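Local atomic coordinates of Ras-related protein Rab-21 (Homo sapiens, PDB entry 1Z0I), a protein that belongs to the Rab branch of the Ras-like small G proteins, a P-loop nucleotide-binding fold, and holds guanosine-5'-diphosphate in this model. Residues K8-G13 with R77-A82; V117-D122 with Y146-K151. One frame throughout, in Å; residues are numbered along the deposited sequence.

Contact 1: K8-G13 with R77-A82; sequences KVVLLG and RDSNGA
In the central sheet of the Ras-like fold, strand 5-12 pairs in parallel with strand 81-87, and this contact is where that pairing begins: the end of a loop, 77-80, runs up to Lys8 and becomes strand at Gly81. The backbone carbonyl of Lys8 marks the point of entry. Its O is shared by two successive amides, Asn80 N at 2.8 Å and Gly81 N at 3.2 Å. Two residues along strand 5-12, Val10 N gives a weak bond to Gly81 O. Gly81 pairs with Val9, whose CA lies 3.5 Å from Gly81 O in a CA-H...O contact. Val10 and Ala82 share the other face, where Val10 CG2 meets Ala82 CB at 4.0 Å. Val10 CG1 lies 3.5 Å from Ser79 OG, a hydroxyl that is hydrogen-bonded to Tyr76 O in the loop. The side chain of Lys8 reaches back along that loop: with chi1 at 177° and the later torsions extended as well, it lies stretched beside Ser79, its CE 3.6 Å from Ser79 OG. Trp60 of strand 53-60 makes a cation-pi contact with the same lysine. The ammonium group ends on main-chain oxygens, Tyr75 O and, within this contact, Arg77 O: Lys8 NZ meets Arg77 O at 2.7 Å, the nitrogen standing 15° off the plane of that carbonyl.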
loop_
_atom_site.group_PDB
_atom_site.type_symbol
_atom_site.label_atom_id
_atom_site.label_comp_id
_atom_site.label_asym_id
_atom_site.label_seq_id
_atom_site.Cartn_x
_atom_site.Cartn_y
_atom_site.Cartn_z
ATOM N N LYS A 8 1.636 8.727 9.349
ATOM C CA LYS A 8 0.361 8.526 8.651
ATOM C C LYS A 8 0.578 7.949 7.249
ATOM O O LYS A 8 1.409 8.460 6.483
ATOM C CB LYS A 8 -0.460 9.816 8.557
ATOM C CG LYS A 8 -1.736 9.617 7.762
ATOM C CD LYS A 8 -2.700 10.777 7.866
ATOM C CE LYS A 8 -3.776 10.652 6.799
ATOM N NZ LYS A 8 -4.694 11.804 6.765
ATOM N N VAL A 9 -0.180 6.893 6.929
ATOM C CA VAL A 9 -0.065 6.181 5.654
ATOM C C VAL A 9 -1.436 6.005 4.973
ATOM O O VAL A 9 -2.401 5.575 5.601
ATOM C CB VAL A 9 0.665 4.820 5.847
ATOM C CG1 VAL A 9 0.621 3.954 4.553
ATOM C CG2 VAL A 9 2.125 5.051 6.312
ATOM N N VAL A 10 -1.506 6.366 3.695
ATOM C CA VAL A 10 -2.731 6.255 2.886
ATOM C C VAL A 10 -2.639 5.166 1.815
ATOM O O VAL A 10 -1.581 4.968 1.203
ATOM C CB VAL A 10 -3.138 7.592 2.184
ATOM C CG1 VAL A 10 -3.720 8.581 3.182
ATOM C CG2 VAL A 10 -1.979 8.196 1.409
ATOM N N LEU A 11 -3.764 4.483 1.599
ATOM C CA LEU A 11 -3.886 3.457 0.576
ATOM C C LEU A 11 -4.645 4.005 -0.629
ATOM O O LEU A 11 -5.696 4.639 -0.484
ATOM C CB LEU A 11 -4.579 2.199 1.144
ATOM C CG LEU A 11 -3.676 1.052 1.606
ATOM C CD1 LEU A 11 -2.911 1.365 2.908
ATOM C CD2 LEU A 11 -4.498 -0.164 1.791
ATOM N N LEU A 12 -4.110 3.747 -1.818
ATOM C CA LEU A 12 -4.649 4.307 -3.054
ATOM C C LEU A 12 -4.666 3.256 -4.151
ATOM O O LEU A 12 -3.948 2.257 -4.075
ATOM C CB LEU A 12 -3.805 5.522 -3.492
ATOM C CG LEU A 12 -3.536 6.650 -2.467
ATOM C CD1 LEU A 12 -2.465 7.649 -2.939
ATOM C CD2 LEU A 12 -4.811 7.388 -2.082
ATOM N N GLY A 13 -5.472 3.490 -5.183
ATOM C CA GLY A 13 -5.600 2.554 -6.295
ATOM C C GLY A 13 -7.042 2.276 -6.656
ATOM O O GLY A 13 -7.945 2.672 -5.939
ATOM N N ARG A 77 -4.278 14.765 3.843
ATOM C CA ARG A 77 -3.657 15.648 4.843
ATOM C C ARG A 77 -2.714 14.941 5.836
ATOM O O ARG A 77 -3.116 13.980 6.500
ATOM C CB ARG A 77 -4.767 16.382 5.613
ATOM C CG ARG A 77 -4.318 17.502 6.540
ATOM C CD ARG A 77 -5.511 18.059 7.345
ATOM N NE ARG A 77 -6.569 18.540 6.462
ATOM C CZ ARG A 77 -7.843 18.708 6.816
ATOM N NH1 ARG A 77 -8.238 18.418 8.049
ATOM N NH2 ARG A 77 -8.727 19.147 5.914
ATOM N N ASP A 78 -1.475 15.439 5.919
ATOM C CA ASP A 78 -0.449 15.036 6.921
ATOM C C ASP A 78 0.133 13.620 6.730
ATOM O O ASP A 78 0.666 13.030 7.670
ATOM C CB ASP A 78 -0.955 15.195 8.369
ATOM C CG ASP A 78 -1.558 16.560 8.648
ATOM O OD1 ASP A 78 -0.887 17.580 8.404
ATOM O OD2 ASP A 78 -2.713 16.610 9.129
ATOM N N SER A 79 0.038 13.090 5.513
ATOM C CA SER A 79 0.546 11.756 5.210
ATOM C C SER A 79 2.039 11.794 5.044
ATOM O O SER A 79 2.581 12.757 4.482
ATOM C CB SER A 79 -0.080 11.215 3.938
ATOM O OG SER A 79 -1.478 11.159 4.076
ATOM N N ASN A 80 2.684 10.742 5.543
ATOM C CA ASN A 80 4.132 10.570 5.474
ATOM C C ASN A 80 4.513 9.528 4.415
ATOM O O ASN A 80 5.532 9.679 3.740
ATOM C CB ASN A 80 4.707 10.155 6.843
ATOM C CG ASN A 80 4.378 11.148 7.954
ATOM O OD1 ASN A 80 4.872 12.286 7.968
ATOM N ND2 ASN A 80 3.557 10.719 8.897
ATOM N N GLY A 81 3.702 8.469 4.294
ATOM C CA GLY A 81 3.887 7.430 3.276
ATOM C C GLY A 81 2.630 7.136 2.470
ATOM O O GLY A 81 1.528 7.518 2.859
ATOM N N ALA A 82 2.777 6.441 1.349
ATOM C CA ALA A 82 1.617 6.081 0.523
ATOM C C ALA A 82 1.765 4.694 -0.135
ATOM O O ALA A 82 2.839 4.345 -0.638
ATOM C CB ALA A 82 1.351 7.153 -0.534
HETATM O O HOH W 1 -4.596 13.704 9.372
#

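Contact 2: V117-D122 with Y146-K151; sequences VGNKID and YHTSAK. With GDP (guanosine-5'-diphosphate), chain C.
Asp122 OD1 is gripped by two donors: N1 of guanosine-5'-diphosphate at 2.9 Å, in a nearly straight bond (175° at the hydrogen), and Ser149 OG, also at 2.9 Å, which comes from above the carboxylate plane. Asp122 OD2 takes the base amino group N2, and the bond from Ser149 OG probably limits rotation of the carboxylate. This is the guanine-specificity site of Ras-like proteins, the NKxD motif of 119-122 meeting the SAK motif of 149-151. From the SAK side, Ala150 N gives a weak bond to O6 of the base. The extended chain of Lys120 lies over one face of the guanine, its CG 3.4 Å from C6, and Lys151 CB lies over the opposite face; Lys120 NZ binds O4' of the ribose and Cys16 O of the P-loop. Asn119 ties strand 144-148 to the P-loop: OD1 accepts the Thr148 hydroxyl OG1 at 2.9 Å, and ND2 is hydrogen-bonded to Val17 O. Thr148 OG1 sits between its backbone N and carbonyl carbon (chi1 52°) and lies 3.3 Å from Val117 CG1. Behind the loops the strands are parallel neighbours, bonded from Gly118 N to Tyr146 O and from Thr148 N to Gly118 O. Strand 144-148 forms the sheet edge, with strand 81-87 beyond 113-119; Leu159 of helix 156-169 packs on Val117 and Tyr146, and Leu22 of helix 19-28 on Asn119 and Thr148.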
loop_
_atom_site.group_PDB
_atom_site.type_symbol
_atom_site.label_atom_id
_atom_site.label_comp_id
_atom_site.label_asym_id
_atom_site.label_seq_id
_atom_site.Cartn_x
_atom_site.Cartn_y
_atom_site.Cartn_z
ATOM N N VAL A 117 2.544 -1.446 -5.350
ATOM C CA VAL A 117 2.341 -2.807 -4.828
ATOM C C VAL A 117 1.494 -3.674 -5.756
ATOM O O VAL A 117 0.329 -3.365 -6.021
ATOM C CB VAL A 117 1.692 -2.787 -3.406
ATOM C CG1 VAL A 117 1.501 -4.237 -2.847
ATOM C CG2 VAL A 117 2.516 -1.938 -2.459
ATOM N N GLY A 118 2.095 -4.765 -6.227
ATOM C CA GLY A 118 1.368 -5.762 -7.013
ATOM C C GLY A 118 0.758 -6.798 -6.076
ATOM O O GLY A 118 1.485 -7.631 -5.518
ATOM N N ASN A 119 -0.558 -6.727 -5.877
ATOM C CA ASN A 119 -1.254 -7.680 -4.992
ATOM C C ASN A 119 -1.876 -8.866 -5.731
ATOM O O ASN A 119 -2.148 -8.760 -6.939
ATOM C CB ASN A 119 -2.318 -6.974 -4.129
ATOM C CG ASN A 119 -2.900 -7.890 -3.045
ATOM O OD1 ASN A 119 -2.162 -8.509 -2.262
ATOM N ND2 ASN A 119 -4.221 -7.972 -2.989
ATOM N N LYS A 120 -2.124 -9.966 -4.993
ATOM C CA LYS A 120 -2.835 -11.166 -5.482
ATOM C C LYS A 120 -1.905 -12.164 -6.178
ATOM O O LYS A 120 -2.288 -12.795 -7.182
ATOM C CB LYS A 120 -4.022 -10.804 -6.414
ATOM C CG LYS A 120 -5.188 -10.098 -5.716
ATOM C CD LYS A 120 -6.437 -9.991 -6.581
ATOM C CE LYS A 120 -7.456 -9.058 -5.899
ATOM N NZ LYS A 120 -8.760 -8.951 -6.578
ATOM N N ILE A 121 -0.690 -12.317 -5.653
ATOM C CA ILE A 121 0.328 -13.113 -6.359
ATOM C C ILE A 121 0.116 -14.631 -6.268
ATOM O O ILE A 121 0.804 -15.398 -6.950
ATOM C CB ILE A 121 1.778 -12.730 -5.966
ATOM C CG1 ILE A 121 1.998 -12.939 -4.451
ATOM C CG2 ILE A 121 2.100 -11.302 -6.480
ATOM C CD1 ILE A 121 3.448 -12.902 -3.988
ATOM N N ASP A 122 -0.832 -15.049 -5.429
ATOM C CA ASP A 122 -1.309 -16.435 -5.403
ATOM C C ASP A 122 -1.990 -16.814 -6.727
ATOM O O ASP A 122 -2.133 -18.005 -7.040
ATOM C CB ASP A 122 -2.294 -16.649 -4.238
ATOM C CG ASP A 122 -3.460 -15.653 -4.248
ATOM O OD1 ASP A 122 -3.240 -14.416 -4.089
ATOM O OD2 ASP A 122 -4.604 -16.114 -4.405
ATOM N N TYR A 146 6.703 -3.584 -4.698
ATOM C CA TYR A 146 6.598 -4.786 -3.855
ATOM C C TYR A 146 5.496 -5.725 -4.346
ATOM O O TYR A 146 4.483 -5.271 -4.870
ATOM C CB TYR A 146 6.257 -4.439 -2.397
ATOM C CG TYR A 146 7.050 -3.339 -1.732
ATOM C CD1 TYR A 146 6.877 -2.000 -2.102
ATOM C CD2 TYR A 146 7.932 -3.629 -0.677
ATOM C CE1 TYR A 146 7.589 -0.990 -1.481
ATOM C CE2 TYR A 146 8.641 -2.619 -0.055
ATOM C CZ TYR A 146 8.465 -1.300 -0.461
ATOM O OH TYR A 146 9.170 -0.275 0.147
ATOM N N HIS A 147 5.680 -7.023 -4.096
ATOM C CA HIS A 147 4.680 -8.073 -4.367
ATOM C C HIS A 147 4.017 -8.615 -3.088
ATOM O O HIS A 147 4.708 -8.913 -2.104
ATOM C CB HIS A 147 5.340 -9.221 -5.131
ATOM C CG HIS A 147 5.517 -8.946 -6.598
ATOM N ND1 HIS A 147 4.459 -8.637 -7.436
ATOM C CD2 HIS A 147 6.624 -8.954 -7.377
ATOM C CE1 HIS A 147 4.916 -8.444 -8.661
ATOM N NE2 HIS A 147 6.224 -8.638 -8.655
ATOM N N THR A 148 2.683 -8.716 -3.099
ATOM C CA THR A 148 1.899 -9.182 -1.930
ATOM C C THR A 148 0.773 -10.157 -2.271
ATOM O O THR A 148 0.192 -10.099 -3.345
ATOM C CB THR A 148 1.177 -8.017 -1.198
ATOM O OG1 THR A 148 0.416 -7.265 -2.154
ATOM C CG2 THR A 148 2.154 -7.134 -0.458
ATOM N N SER A 149 0.445 -11.025 -1.324
ATOM C CA SER A 149 -0.790 -11.795 -1.382
ATOM C C SER A 149 -1.444 -11.693 -0.011
ATOM O O SER A 149 -0.911 -12.212 0.966
ATOM C CB SER A 149 -0.526 -13.263 -1.756
ATOM O OG SER A 149 -1.721 -14.030 -1.669
ATOM N N ALA A 150 -2.586 -11.002 0.049
ATOM C CA ALA A 150 -3.375 -10.877 1.284
ATOM C C ALA A 150 -4.057 -12.201 1.682
ATOM O O ALA A 150 -4.326 -12.447 2.858
ATOM C CB ALA A 150 -4.411 -9.773 1.131
ATOM N N LYS A 151 -4.330 -13.027 0.681
ATOM C CA LYS A 151 -5.009 -14.303 0.833
ATOM C C LYS A 151 -4.153 -15.313 1.575
ATOM O O LYS A 151 -4.659 -16.000 2.469
ATOM C CB LYS A 151 -5.434 -14.864 -0.540
ATOM C CG LYS A 151 -6.129 -16.222 -0.441
ATOM C CD LYS A 151 -6.735 -16.699 -1.756
ATOM C CE LYS A 151 -7.288 -18.117 -1.556
ATOM N NZ LYS A 151 -7.727 -18.746 -2.830
HETATM P PB GDP C . -10.360 -2.825 -2.499
HETATM O O1B GDP C . -11.567 -2.340 -3.283
HETATM O O2B GDP C . -9.142 -2.225 -3.134
HETATM O O3B GDP C . -10.470 -2.399 -1.050
HETATM O O3A GDP C . -10.325 -4.451 -2.610
HETATM P PA GDP C . -10.891 -5.488 -1.503
HETATM O O1A GDP C . -9.980 -5.594 -0.277
HETATM O O2A GDP C . -12.279 -5.229 -1.036
HETATM O "O5'" GDP C . -10.825 -6.898 -2.254
HETATM C "C5'" GDP C . -11.576 -7.218 -3.414
HETATM C "C4'" GDP C . -11.704 -8.747 -3.522
HETATM O "O4'" GDP C . -10.470 -9.399 -3.855
HETATM C "C3'" GDP C . -12.173 -9.390 -2.235
HETATM O "O3'" GDP C . -12.916 -10.529 -2.626
HETATM C "C2'" GDP C . -10.924 -9.920 -1.585
HETATM O "O2'" GDP C . -11.225 -10.998 -0.677
HETATM C "C1'" GDP C . -10.119 -10.330 -2.812
HETATM N N9 GDP C . -8.660 -10.315 -2.557
HETATM C C8 GDP C . -7.975 -9.347 -1.923
HETATM N N7 GDP C . -6.654 -9.644 -1.844
HETATM C C5 GDP C . -6.471 -10.818 -2.462
HETATM C C6 GDP C . -5.307 -11.684 -2.730
HETATM O O6 GDP C . -4.160 -11.359 -2.349
HETATM N N1 GDP C . -5.532 -12.824 -3.401
HETATM C C2 GDP C . -6.772 -13.208 -3.812
HETATM N N2 GDP C . -6.876 -14.392 -4.467
HETATM N N3 GDP C . -7.898 -12.462 -3.593
HETATM C C4 GDP C . -7.797 -11.269 -2.936
#

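How the contacts relate
Both contacts are parallel pairings in one sheet, and strand 81-87 of contact 1 lies next to strand 113-119 of contact 2. Their centres are about 19 Å apart, on opposite sides of the chain's centre, and their nearest atoms about 7 Å, without touching. One sheet thus carries both: contact 1 sits where strand 81-87 begins, the side chain of Val10 about 13 Å from both the magnesium ion and guanosine-5'-diphosphate, whereas contact 2 lies at the C-terminal ends of strands 113-119 and 144-148, where the base binds. The 8-13 segment still leads to the nucleotide, since it ends at Gly13, probably the first residue of the P-loop.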